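Local coordinates for protein DNA polymerase III subunit beta (Helicobacter pylori 26695, PDB 4S3I) that forms a ring-shaped sliding factor that tethers DNA polymerases and other proteins to DNA and makes them processive, at residues Q20-K25 against H233-K238; K26-I31 against T71-K76; L98-K101 against S106-L109. All coordinates share one frame; numbering follows the deposited sequence.

Contact 1: residues Q20-K25 against H233-K238; sequences QAFLDK and HTFFTK
Phe22 and Phe235 alone bring these two segments together, each with the rim of its ring. The path to Phe22 starts just past helix 9-19, where Gln20 O takes two donors from its own segment. Leu23 N reaches Gln20 O at 3.2 Å, and Lys25 NZ reaches Gln20 O from the opposite face of the carbonyl plane at 2.8 Å. Next comes Ala21, whose carbonyl accepts from Arg204 and whose methyl group rests on helix 203-212. At Phe22 the side chain turns toward strand 233-238. Its CG stands anti to the carbonyl carbon (chi1 -59°), which aims the ring at that strand. Phe22 CE1 meets Phe235 CE1 at 3.6 Å, while Phe22 CZ lies 3.8 Å from Phe235 CD1. The centroids of the Phe22 and Phe235 rings are 6.0 Å apart, and their planes stand at 71°. Neither ring lies over the face of the other, so this is a rim-to-rim contact and not a T-shaped stack.

The pair marks a domain junction of the beta sliding ring. Strand 233-238 of the central domain runs beside strand 53-60 of the N-terminal domain, and one antiparallel sheet continues across the boundary. Phe22 and Phe235 both rest on Ile53 of strand 53-60. Phe235 also packs on Leu212 and Phe213. Its CG is anti to the backbone N (chi1 167°), and the end of the ring thereby comes nearer to Phe22 than the direction of CB would suggest. Beyond Phe22, the lysine chain of residue 25 curls back, and Lys25 NZ also makes a weak bond to Leu23 O at 3.3 Å.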
ATOM      1  N   GLN A  20      -2.884 -13.627 -13.348  1.00 28.13           N
ATOM      2  CA  GLN A  20      -3.879 -13.343 -12.310  1.00 28.26           C
ATOM      3  C   GLN A  20      -4.912 -12.320 -12.780  1.00 40.36           C
ATOM      4  O   GLN A  20      -6.098 -12.447 -12.486  1.00 29.40           O
ATOM      5  CB  GLN A  20      -3.197 -12.882 -11.024  1.00 28.60           C
ATOM      6  CG  GLN A  20      -2.294 -13.943 -10.411  1.00 29.01           C
ATOM      7  CD  GLN A  20      -3.059 -15.196 -10.027  1.00 31.80           C
ATOM      8  OE1 GLN A  20      -3.975 -15.139  -9.200  1.00 29.73           O
ATOM      9  NE2 GLN A  20      -2.709 -16.330 -10.641  1.00 28.65           N
ATOM     10  N   ALA A  21      -4.464 -11.330 -13.550  1.00 28.07           N
ATOM     11  CA  ALA A  21      -5.337 -10.226 -13.943  1.00 32.35           C
ATOM     12  C   ALA A  21      -6.428 -10.650 -14.907  1.00 32.66           C
ATOM     13  O   ALA A  21      -7.363  -9.892 -15.173  1.00 29.78           O
ATOM     14  CB  ALA A  21      -4.525  -9.088 -14.537  1.00 37.85           C
ATOM     15  N   PHE A  22      -6.310 -11.863 -15.444  1.00 31.76           N
ATOM     16  CA  PHE A  22      -7.248 -12.337 -16.454  1.00 29.39           C
ATOM     17  C   PHE A  22      -8.214 -13.371 -15.901  1.00 33.06           C
ATOM     18  O   PHE A  22      -8.919 -14.029 -16.659  1.00 32.33           O
ATOM     19  CB  PHE A  22      -6.495 -12.922 -17.649  1.00 29.42           C
ATOM     20  CG  PHE A  22      -5.570 -11.943 -18.305  1.00 32.75           C
ATOM     21  CD1 PHE A  22      -5.965 -11.256 -19.450  1.00 34.44           C
ATOM     22  CD2 PHE A  22      -4.315 -11.686 -17.772  1.00 28.55           C
ATOM     23  CE1 PHE A  22      -5.110 -10.334 -20.057  1.00 33.23           C
ATOM     24  CE2 PHE A  22      -3.455 -10.759 -18.376  1.00 30.57           C
ATOM     25  CZ  PHE A  22      -3.859 -10.087 -19.515  1.00 28.48           C
ATOM     26  N   LEU A  23      -8.240 -13.503 -14.580  1.00 35.53           N
ATOM     27  CA  LEU A  23      -9.140 -14.443 -13.918  1.00 33.06           C
ATOM     28  C   LEU A  23     -10.196 -13.687 -13.136  1.00 33.08           C
ATOM     29  O   LEU A  23      -9.906 -12.649 -12.531  1.00 30.24           O
ATOM     30  CB  LEU A  23      -8.357 -15.316 -12.942  1.00 33.09           C
ATOM     31  CG  LEU A  23      -7.201 -16.100 -13.542  1.00 33.83           C
ATOM     32  CD1 LEU A  23      -6.369 -16.712 -12.441  1.00 34.92           C
ATOM     33  CD2 LEU A  23      -7.747 -17.166 -14.450  1.00 31.12           C
ATOM     34  N   ASP A  24     -11.416 -14.205 -13.135  1.00 31.27           N
ATOM     35  CA  ASP A  24     -12.408 -13.729 -12.196  1.00 31.70           C
ATOM     36  C   ASP A  24     -12.242 -14.596 -10.958  1.00 32.51           C
ATOM     37  O   ASP A  24     -12.685 -15.747 -10.939  1.00 32.19           O
ATOM     38  CB  ASP A  24     -13.810 -13.858 -12.796  1.00 32.55           C
ATOM     39  CG  ASP A  24     -14.019 -12.925 -13.978  1.00 39.77           C
ATOM     40  OD1 ASP A  24     -13.400 -11.836 -13.963  1.00 40.86           O
ATOM     41  OD2 ASP A  24     -14.782 -13.274 -14.911  1.00 37.74           O
ATOM     42  N   LYS A  25     -11.580 -14.054  -9.941  1.00 31.34           N
ATOM     43  CA  LYS A  25     -11.058 -14.875  -8.848  1.00 31.29           C
ATOM     44  C   LYS A  25     -12.023 -15.162  -7.695  1.00 33.21           C
ATOM     45  O   LYS A  25     -11.772 -16.069  -6.901  1.00 32.07           O
ATOM     46  CB  LYS A  25      -9.742 -14.289  -8.313  1.00 30.62           C
ATOM     47  CG  LYS A  25      -8.604 -14.276  -9.339  1.00 34.26           C
ATOM     48  CD  LYS A  25      -7.350 -13.559  -8.830  1.00 40.79           C
ATOM     49  CE  LYS A  25      -7.453 -12.033  -8.956  1.00 41.26           C
ATOM     50  NZ  LYS A  25      -7.655 -11.584 -10.375  1.00 30.52           N
ATOM     51  N   HIS A 233       4.424 -14.184 -24.779  1.00 30.35           N
ATOM     52  CA  HIS A 233       3.003 -13.900 -24.596  1.00 30.13           C
ATOM     53  C   HIS A 233       2.212 -13.680 -25.878  1.00 32.33           C
ATOM     54  O   HIS A 233       2.718 -13.098 -26.845  1.00 30.86           O
ATOM     55  CB  HIS A 233       2.829 -12.653 -23.730  1.00 29.50           C
ATOM     56  CG  HIS A 233       3.480 -12.745 -22.389  1.00 36.87           C
ATOM     57  ND1 HIS A 233       3.113 -13.683 -21.445  1.00 36.53           N
ATOM     58  CD2 HIS A 233       4.454 -11.997 -21.820  1.00 33.26           C
ATOM     59  CE1 HIS A 233       3.843 -13.513 -20.358  1.00 41.76           C
ATOM     60  NE2 HIS A 233       4.664 -12.495 -20.556  1.00 39.17           N
ATOM     61  N   THR A 234       0.959 -14.138 -25.870  1.00 30.73           N
ATOM     62  CA  THR A 234      -0.029 -13.706 -26.849  1.00 31.12           C
ATOM     63  C   THR A 234      -1.195 -13.125 -26.059  1.00 32.60           C
ATOM     64  O   THR A 234      -1.869 -13.841 -25.319  1.00 30.72           O
ATOM     65  CB  THR A 234      -0.535 -14.855 -27.734  1.00 34.55           C
ATOM     66  OG1 THR A 234       0.573 -15.497 -28.383  1.00 34.58           O
ATOM     67  CG2 THR A 234      -1.525 -14.332 -28.791  1.00 32.41           C
ATOM     68  N   PHE A 235      -1.409 -11.823 -26.204  1.00 30.54           N
ATOM     69  CA  PHE A 235      -2.479 -11.116 -25.528  1.00 30.28           C
ATOM     70  C   PHE A 235      -3.504 -10.726 -26.566  1.00 30.86           C
ATOM     71  O   PHE A 235      -3.141 -10.380 -27.705  1.00 31.22           O
ATOM     72  CB  PHE A 235      -1.906  -9.855 -24.882  1.00 29.65           C
ATOM     73  CG  PHE A 235      -2.947  -8.869 -24.415  1.00 29.48           C
ATOM     74  CD1 PHE A 235      -3.379  -8.884 -23.099  1.00 29.12           C
ATOM     75  CD2 PHE A 235      -3.470  -7.904 -25.283  1.00 29.74           C
ATOM     76  CE1 PHE A 235      -4.327  -7.963 -22.647  1.00 29.24           C
ATOM     77  CE2 PHE A 235      -4.420  -6.985 -24.846  1.00 29.66           C
ATOM     78  CZ  PHE A 235      -4.851  -7.016 -23.519  1.00 29.32           C
ATOM     79  N   PHE A 236      -4.779 -10.772 -26.196  1.00 31.04           N
ATOM     80  CA  PHE A 236      -5.819 -10.183 -27.034  1.00 31.61           C
ATOM     81  C   PHE A 236      -6.825  -9.372 -26.222  1.00 31.44           C
ATOM     82  O   PHE A 236      -7.017  -9.598 -25.023  1.00 31.06           O
ATOM     83  CB  PHE A 236      -6.550 -11.241 -27.854  1.00 32.47           C
ATOM     84  CG  PHE A 236      -7.675 -11.918 -27.112  1.00 34.77           C
ATOM     85  CD1 PHE A 236      -8.974 -11.416 -27.171  1.00 34.82           C
ATOM     86  CD2 PHE A 236      -7.434 -13.066 -26.363  1.00 36.10           C
ATOM     87  CE1 PHE A 236     -10.019 -12.040 -26.473  1.00 37.13           C
ATOM     88  CE2 PHE A 236      -8.465 -13.703 -25.683  1.00 37.72           C
ATOM     89  CZ  PHE A 236      -9.759 -13.184 -25.733  1.00 33.23           C
ATOM     90  N   THR A 237      -7.467  -8.429 -26.896  1.00 31.80           N
ATOM     91  CA  THR A 237      -8.596  -7.711 -26.329  1.00 31.90           C
ATOM     92  C   THR A 237      -9.628  -7.451 -27.397  1.00 32.82           C
ATOM     93  O   THR A 237      -9.296  -7.220 -28.566  1.00 33.18           O
ATOM     94  CB  THR A 237      -8.185  -6.364 -25.679  1.00 40.03           C
ATOM     95  OG1 THR A 237      -9.358  -5.695 -25.188  1.00 36.28           O
ATOM     96  CG2 THR A 237      -7.490  -5.464 -26.696  1.00 31.22           C
ATOM     97  N   LYS A 238     -10.891  -7.519 -27.003  1.00 33.29           N
ATOM     98  CA  LYS A 238     -11.940  -7.065 -27.888  1.00 34.21           C
ATOM     99  C   LYS A 238     -11.753  -5.559 -27.990  1.00 34.65           C
ATOM    100  O   LYS A 238     -11.262  -4.924 -27.048  1.00 34.18           O
ATOM    101  CB  LYS A 238     -13.315  -7.401 -27.316  1.00 46.00           C
ATOM    102  CG  LYS A 238     -14.447  -7.180 -28.293  1.00 56.40           C
ATOM    103  CD  LYS A 238     -15.819  -7.233 -27.616  1.00 67.93           C
ATOM    104  CE  LYS A 238     -16.159  -8.613 -27.056  1.00 71.94           C
ATOM    105  NZ  LYS A 238     -17.590  -8.700 -26.606  1.00 71.82           N
TER

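Contact 2: residues K26-I31 against T71-K76; sequences KDASSI and TINGKK
Asp27 OD1 is gripped by two donors of Ser29, and the turn they brace presents Ala28 to Asn73. Ser29 OG donates to Asp27 OD1 at 2.6 Å, on the syn side and near the carboxylate plane. Ser29 N donates to the same Asp27 OD1 at 3.1 Å, but from well above that plane. The backbone bond makes an Asx turn. It sits inside a type I beta turn from Asp27 to Ser30, closed by Ser30 N to Asp27 O at 3.2 Å. The two donors would be expected to favour a charged carboxylate.

The turn points the Ala28 methyl group at the other segment. Ala28 CB lies against the amide nitrogen of Asn73, with CB to ND2 at 3.4 Å. This is a van der Waals contact at the end of the amide. Ala28 CB also touches the aliphatic chain of Lys76, 4.2 Å from Lys76 CE. The methyl group therefore meets the amide and the lysine chain together.

Asn73 is fixed by its other amide atom. With chi1 at -175°, the Asn73 amide swings out opposite the backbone N, beside the start of the helix. Lys76 N donates to Asn73 OD1 at 2.9 Å, almost straight (173°) and in the carbonyl plane. That bond sets the amide's rotation and turns ND2 toward Ala28. The Lys76 chain runs on, bends at its last torsion and forms a salt bridge with Glu300 of the second subunit. Leu276 of that subunit packs on the same side chain.

The arrangement joins the long loop before strand 34-40 to a strand-to-helix junction in the N-terminal domain, with Asn73 as the N-cap of helix 74-82.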
ATOM      1  N   LYS A  26     -13.121 -14.415  -7.606  1.00 32.46           N
ATOM      2  CA  LYS A  26     -13.969 -14.464  -6.405  1.00 36.64           C
ATOM      3  C   LYS A  26     -14.811 -15.723  -6.276  1.00 37.38           C
ATOM      4  O   LYS A  26     -15.023 -16.223  -5.169  1.00 34.28           O
ATOM      5  CB  LYS A  26     -14.840 -13.208  -6.285  1.00 38.96           C
ATOM      6  CG  LYS A  26     -14.005 -11.965  -5.940  1.00 47.95           C
ATOM      7  CD  LYS A  26     -14.840 -10.693  -5.871  1.00 52.80           C
ATOM      8  CE  LYS A  26     -13.957  -9.497  -5.543  1.00 49.71           C
ATOM      9  NZ  LYS A  26     -14.597  -8.213  -5.928  1.00 53.71           N
ATOM     10  N   ASP A  27     -15.291 -16.231  -7.405  1.00 34.10           N
ATOM     11  CA  ASP A  27     -16.053 -17.476  -7.400  1.00 34.81           C
ATOM     12  C   ASP A  27     -15.155 -18.592  -7.937  1.00 34.35           C
ATOM     13  O   ASP A  27     -15.000 -18.754  -9.142  1.00 34.18           O
ATOM     14  CB  ASP A  27     -17.327 -17.338  -8.238  1.00 35.61           C
ATOM     15  CG  ASP A  27     -18.101 -18.634  -8.347  1.00 39.40           C
ATOM     16  OD1 ASP A  27     -17.871 -19.556  -7.526  1.00 36.45           O
ATOM     17  OD2 ASP A  27     -18.972 -18.721  -9.248  1.00 37.01           O
ATOM     18  N   ALA A  28     -14.558 -19.352  -7.025  1.00 34.21           N
ATOM     19  CA  ALA A  28     -13.610 -20.395  -7.413  1.00 33.79           C
ATOM     20  C   ALA A  28     -14.310 -21.593  -8.034  1.00 34.39           C
ATOM     21  O   ALA A  28     -13.659 -22.455  -8.607  1.00 34.14           O
ATOM     22  CB  ALA A  28     -12.762 -20.822  -6.219  1.00 33.56           C
ATOM     23  N   SER A  29     -15.631 -21.653  -7.918  1.00 35.24           N
ATOM     24  CA  SER A  29     -16.382 -22.759  -8.505  1.00 35.92           C
ATOM     25  C   SER A  29     -16.649 -22.545 -10.010  1.00 35.99           C
ATOM     26  O   SER A  29     -17.187 -23.428 -10.695  1.00 36.55           O
ATOM     27  CB  SER A  29     -17.690 -22.975  -7.757  1.00 36.94           C
ATOM     28  OG  SER A  29     -18.627 -21.971  -8.076  1.00 37.41           O
ATOM     29  N   SER A  30     -16.266 -21.377 -10.526  1.00 35.48           N
ATOM     30  CA  SER A  30     -16.470 -21.065 -11.949  1.00 35.57           C
ATOM     31  C   SER A  30     -15.187 -21.252 -12.747  1.00 34.80           C
ATOM     32  O   SER A  30     -14.107 -20.886 -12.280  1.00 34.03           O
ATOM     33  CB  SER A  30     -16.965 -19.625 -12.130  1.00 38.81           C
ATOM     34  OG  SER A  30     -16.941 -19.230 -13.495  1.00 35.62           O
ATOM     35  N   ILE A  31     -15.312 -21.776 -13.967  1.00 35.09           N
ATOM     36  CA  ILE A  31     -14.135 -21.973 -14.807  1.00 34.50           C
ATOM     37  C   ILE A  31     -13.457 -20.638 -15.130  1.00 33.83           C
ATOM     38  O   ILE A  31     -12.294 -20.611 -15.499  1.00 33.23           O
ATOM     39  CB  ILE A  31     -14.442 -22.788 -16.105  1.00 35.07           C
ATOM     40  CG1 ILE A  31     -13.145 -23.290 -16.755  1.00 34.55           C
ATOM     41  CG2 ILE A  31     -15.262 -21.973 -17.107  1.00 35.57           C
ATOM     42  CD1 ILE A  31     -13.364 -24.435 -17.728  1.00 35.17           C
ATOM     43  N   THR A  71      -7.019 -28.028 -16.332  1.00 33.19           N
ATOM     44  CA  THR A  71      -7.283 -26.667 -15.836  1.00 32.77           C
ATOM     45  C   THR A  71      -7.060 -26.648 -14.343  1.00 34.02           C
ATOM     46  O   THR A  71      -7.114 -27.693 -13.702  1.00 32.78           O
ATOM     47  CB  THR A  71      -8.740 -26.216 -16.056  1.00 33.17           C
ATOM     48  OG1 THR A  71      -9.563 -26.749 -15.006  1.00 33.48           O
ATOM     49  CG2 THR A  71      -9.268 -26.667 -17.418  1.00 35.96           C
ATOM     50  N   ILE A  72      -6.854 -25.460 -13.781  1.00 32.01           N
ATOM     51  CA  ILE A  72      -6.625 -25.331 -12.354  1.00 31.79           C
ATOM     52  C   ILE A  72      -6.975 -23.911 -11.921  1.00 31.49           C
ATOM     53  O   ILE A  72      -6.801 -22.958 -12.690  1.00 31.22           O
ATOM     54  CB  ILE A  72      -5.146 -25.674 -12.001  1.00 31.48           C
ATOM     55  CG1 ILE A  72      -4.924 -25.731 -10.492  1.00 38.26           C
ATOM     56  CG2 ILE A  72      -4.160 -24.723 -12.698  1.00 31.03           C
ATOM     57  CD1 ILE A  72      -3.456 -25.839 -10.092  1.00 45.89           C
ATOM     58  N   ASN A  73      -7.492 -23.781 -10.701  1.00 31.60           N
ATOM     59  CA  ASN A  73      -7.764 -22.468 -10.121  1.00 31.37           C
ATOM     60  C   ASN A  73      -6.479 -21.643 -10.058  1.00 30.76           C
ATOM     61  O   ASN A  73      -5.527 -22.014  -9.368  1.00 30.61           O
ATOM     62  CB  ASN A  73      -8.356 -22.612  -8.720  1.00 31.68           C
ATOM     63  CG  ASN A  73      -8.766 -21.278  -8.125  1.00 31.57           C
ATOM     64  OD1 ASN A  73      -7.953 -20.580  -7.538  1.00 31.17           O
ATOM     65  ND2 ASN A  73     -10.043 -20.923  -8.279  1.00 32.01           N
ATOM     66  N   GLY A  74      -6.451 -20.534 -10.786  1.00 30.47           N
ATOM     67  CA  GLY A  74      -5.235 -19.742 -10.921  1.00 29.94           C
ATOM     68  C   GLY A  74      -4.753 -19.077  -9.644  1.00 29.71           C
ATOM     69  O   GLY A  74      -3.552 -18.943  -9.412  1.00 29.43           O
ATOM     70  N   LYS A  75      -5.685 -18.648  -8.803  1.00 29.92           N
ATOM     71  CA  LYS A  75      -5.283 -17.955  -7.574  1.00 29.78           C
ATOM     72  C   LYS A  75      -4.672 -18.932  -6.569  1.00 29.97           C
ATOM     73  O   LYS A  75      -3.624 -18.663  -5.984  1.00 29.78           O
ATOM     74  CB  LYS A  75      -6.465 -17.207  -6.949  1.00 30.05           C
ATOM     75  CG  LYS A  75      -6.128 -16.538  -5.592  1.00 32.47           C
ATOM     76  CD  LYS A  75      -7.397 -16.138  -4.834  1.00 34.52           C
ATOM     77  CE  LYS A  75      -7.079 -15.250  -3.629  1.00 37.24           C
ATOM     78  NZ  LYS A  75      -6.189 -15.909  -2.639  1.00 40.40           N
ATOM     79  N   LYS A  76      -5.331 -20.069  -6.376  1.00 30.41           N
ATOM     80  CA  LYS A  76      -4.807 -21.106  -5.486  1.00 30.66           C
ATOM     81  C   LYS A  76      -3.457 -21.626  -5.988  1.00 30.42           C
ATOM     82  O   LYS A  76      -2.542 -21.836  -5.204  1.00 30.46           O
ATOM     83  CB  LYS A  76      -5.812 -22.259  -5.337  1.00 31.20           C
ATOM     84  CG  LYS A  76      -7.114 -21.866  -4.637  1.00 31.62           C
ATOM     85  CD  LYS A  76      -8.184 -22.957  -4.779  1.00 32.20           C
ATOM     86  CE  LYS A  76      -9.533 -22.503  -4.222  1.00 32.72           C
ATOM     87  NZ  LYS A  76      -9.562 -22.501  -2.733  1.00 33.67           N
TER

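Contact 3: residues L98-K101 against S106-L109; sequences LAIK and SFKL
Leu98 pairs with Leu109, and Ile100 with Phe107, each through two backbone hydrogen bonds. Leu98 N to Leu109 O is 2.8 Å, and Leu109 N returns a bond to Leu98 O at 3.0 Å. Ile100 N to Phe107 O is 2.9 Å, and Phe107 N to Ile100 O is 2.8 Å. Between them, Ala99 and Lys108 form a non-hydrogen-bonded pair. There Ala99 CA approaches Phe107 O at 3.3 Å in a CA-H...O contact.

The side chains of Leu98, Ile100, Phe107 and Leu109 share one face of the sheet. Phe107 has CG anti to its carbonyl carbon (chi1 -48°), and this sets the ring beside Ile100. Phe107 CD1 lies 3.5 Å from Ile100 O, which sits near the ring plane at its edge, and 4.1 Å from Ile100 CB. On the opposite face the Lys101 chain bends twice and lies alongside Ser106, with Lys101 CD 3.7 Å from Ser106 CB.

Further out, helix 74-82 backs the apolar face, with Phe77 on Ile100 and Ile80 on both Phe107 and Leu109, while strand 89-94 flanks the other side of strand 97-102. Beyond strand 105-110, Lys108 NZ is hydrogen-bonded to Thr301 OG1 of the second subunit, Leu272 of that subunit packs on Phe107, and residues 106-108 form an antiparallel ladder with one of its strands. This is a beta hairpin at the edge of the N-terminal domain whose sheet runs on across the subunit interface, as in dimeric beta sliding rings.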
ATOM      1  N   LEU A  98      -5.318 -32.102 -10.350  1.00 33.48           N
ATOM      2  CA  LEU A  98      -3.928 -31.800 -10.667  1.00 33.12           C
ATOM      3  C   LEU A  98      -3.079 -31.947  -9.414  1.00 38.80           C
ATOM      4  O   LEU A  98      -3.357 -31.300  -8.393  1.00 32.90           O
ATOM      5  CB  LEU A  98      -3.774 -30.373 -11.190  1.00 32.63           C
ATOM      6  CG  LEU A  98      -2.318 -30.051 -11.549  1.00 39.93           C
ATOM      7  CD1 LEU A  98      -1.883 -30.929 -12.716  1.00 37.59           C
ATOM      8  CD2 LEU A  98      -2.084 -28.578 -11.870  1.00 42.46           C
ATOM      9  N   ALA A  99      -2.040 -32.777  -9.481  1.00 33.21           N
ATOM     10  CA  ALA A  99      -1.132 -32.931  -8.338  1.00 33.24           C
ATOM     11  C   ALA A  99       0.088 -32.037  -8.502  1.00 32.89           C
ATOM     12  O   ALA A  99       0.643 -31.927  -9.599  1.00 32.82           O
ATOM     13  CB  ALA A  99      -0.715 -34.384  -8.157  1.00 33.76           C
ATOM     14  N   ILE A 100       0.506 -31.395  -7.415  1.00 32.74           N
ATOM     15  CA  ILE A 100       1.702 -30.565  -7.439  1.00 32.50           C
ATOM     16  C   ILE A 100       2.688 -31.106  -6.408  1.00 40.60           C
ATOM     17  O   ILE A 100       2.339 -31.231  -5.234  1.00 38.91           O
ATOM     18  CB  ILE A 100       1.372 -29.116  -7.075  1.00 32.04           C
ATOM     19  CG1 ILE A 100       0.372 -28.515  -8.072  1.00 33.79           C
ATOM     20  CG2 ILE A 100       2.647 -28.265  -6.977  1.00 31.85           C
ATOM     21  CD1 ILE A 100      -0.278 -27.220  -7.545  1.00 34.57           C
ATOM     22  N   LYS A 101       3.912 -31.422  -6.826  1.00 33.24           N
ATOM     23  CA  LYS A 101       4.879 -32.000  -5.888  1.00 36.57           C
ATOM     24  C   LYS A 101       6.204 -31.273  -5.931  1.00 37.09           C
ATOM     25  O   LYS A 101       6.690 -30.894  -7.001  1.00 33.41           O
ATOM     26  CB  LYS A 101       5.112 -33.489  -6.165  1.00 36.01           C
ATOM     27  CG  LYS A 101       3.932 -34.223  -6.741  1.00 55.19           C
ATOM     28  CD  LYS A 101       3.173 -34.979  -5.673  1.00 69.75           C
ATOM     29  CE  LYS A 101       4.019 -36.094  -5.080  1.00 79.96           C
ATOM     30  NZ  LYS A 101       3.221 -36.961  -4.161  1.00 83.06           N
ATOM     31  N   SER A 106       3.369 -31.739  -1.171  1.00 34.19           N
ATOM     32  CA  SER A 106       2.468 -32.200  -2.231  1.00 33.96           C
ATOM     33  C   SER A 106       1.060 -31.620  -2.092  1.00 34.19           C
ATOM     34  O   SER A 106       0.550 -31.467  -0.985  1.00 35.24           O
ATOM     35  CB  SER A 106       2.416 -33.726  -2.277  1.00 34.47           C
ATOM     36  OG  SER A 106       1.788 -34.250  -1.131  1.00 48.63           O
ATOM     37  N   PHE A 107       0.423 -31.315  -3.216  1.00 35.45           N
ATOM     38  CA  PHE A 107      -0.891 -30.697  -3.181  1.00 33.17           C
ATOM     39  C   PHE A 107      -1.776 -31.302  -4.233  1.00 34.15           C
ATOM     40  O   PHE A 107      -1.288 -31.838  -5.233  1.00 34.34           O
ATOM     41  CB  PHE A 107      -0.792 -29.203  -3.478  1.00 32.64           C
ATOM     42  CG  PHE A 107       0.263 -28.497  -2.693  1.00 32.71           C
ATOM     43  CD1 PHE A 107       1.603 -28.602  -3.049  1.00 32.55           C
ATOM     44  CD2 PHE A 107      -0.082 -27.708  -1.609  1.00 32.63           C
ATOM     45  CE1 PHE A 107       2.574 -27.956  -2.324  1.00 32.60           C
ATOM     46  CE2 PHE A 107       0.882 -27.048  -0.890  1.00 36.08           C
ATOM     47  CZ  PHE A 107       2.216 -27.176  -1.249  1.00 41.63           C
ATOM     48  N   LYS A 108      -3.081 -31.186  -4.025  1.00 33.34           N
ATOM     49  CA  LYS A 108      -4.053 -31.561  -5.046  1.00 33.43           C
ATOM     50  C   LYS A 108      -5.083 -30.451  -5.228  1.00 35.39           C
ATOM     51  O   LYS A 108      -5.551 -29.862  -4.250  1.00 33.33           O
ATOM     52  CB  LYS A 108      -4.734 -32.877  -4.681  1.00 39.05           C
ATOM     53  CG  LYS A 108      -3.849 -34.100  -4.852  1.00 50.45           C
ATOM     54  CD  LYS A 108      -4.613 -35.391  -4.582  1.00 62.93           C
ATOM     55  CE  LYS A 108      -5.346 -35.348  -3.236  1.00 69.79           C
ATOM     56  NZ  LYS A 108      -4.456 -35.486  -2.039  1.00 70.34           N
ATOM     57  N   LEU A 109      -5.419 -30.157  -6.479  1.00 33.06           N
ATOM     58  CA  LEU A 109      -6.465 -29.190  -6.782  1.00 33.00           C
ATOM     59  C   LEU A 109      -7.368 -29.773  -7.861  1.00 33.33           C
ATOM     60  O   LEU A 109      -6.900 -30.473  -8.763  1.00 33.36           O
ATOM     61  CB  LEU A 109      -5.886 -27.837  -7.219  1.00 32.41           C
ATOM     62  CG  LEU A 109      -5.243 -26.981  -6.136  1.00 32.14           C
ATOM     63  CD1 LEU A 109      -4.563 -25.751  -6.720  1.00 31.58           C
ATOM     64  CD2 LEU A 109      -6.284 -26.558  -5.106  1.00 35.13           C
TER

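From the N terminus, the chain leaves helix 9-19 and passes through the first segments of contacts 1 and 2 in one loop. Contact 2 closes first, when residues 71-76 return at the junction of strand 68-73 and helix 74-82. Contact 3 follows in series as the short hairpin 97-110. Contact 1 closes last, at strand 233-238 of the central domain, so both others nest inside its loop. Gln20 and Leu23 of contact 1 touch Gly74 of contact 2. Ile72 of contact 2 packs on Leu98 and Leu109 of contact 3. Together they link the domain boundary, the Asn73-capped start of helix 74-82 and the subunit edge of the N-terminal domain.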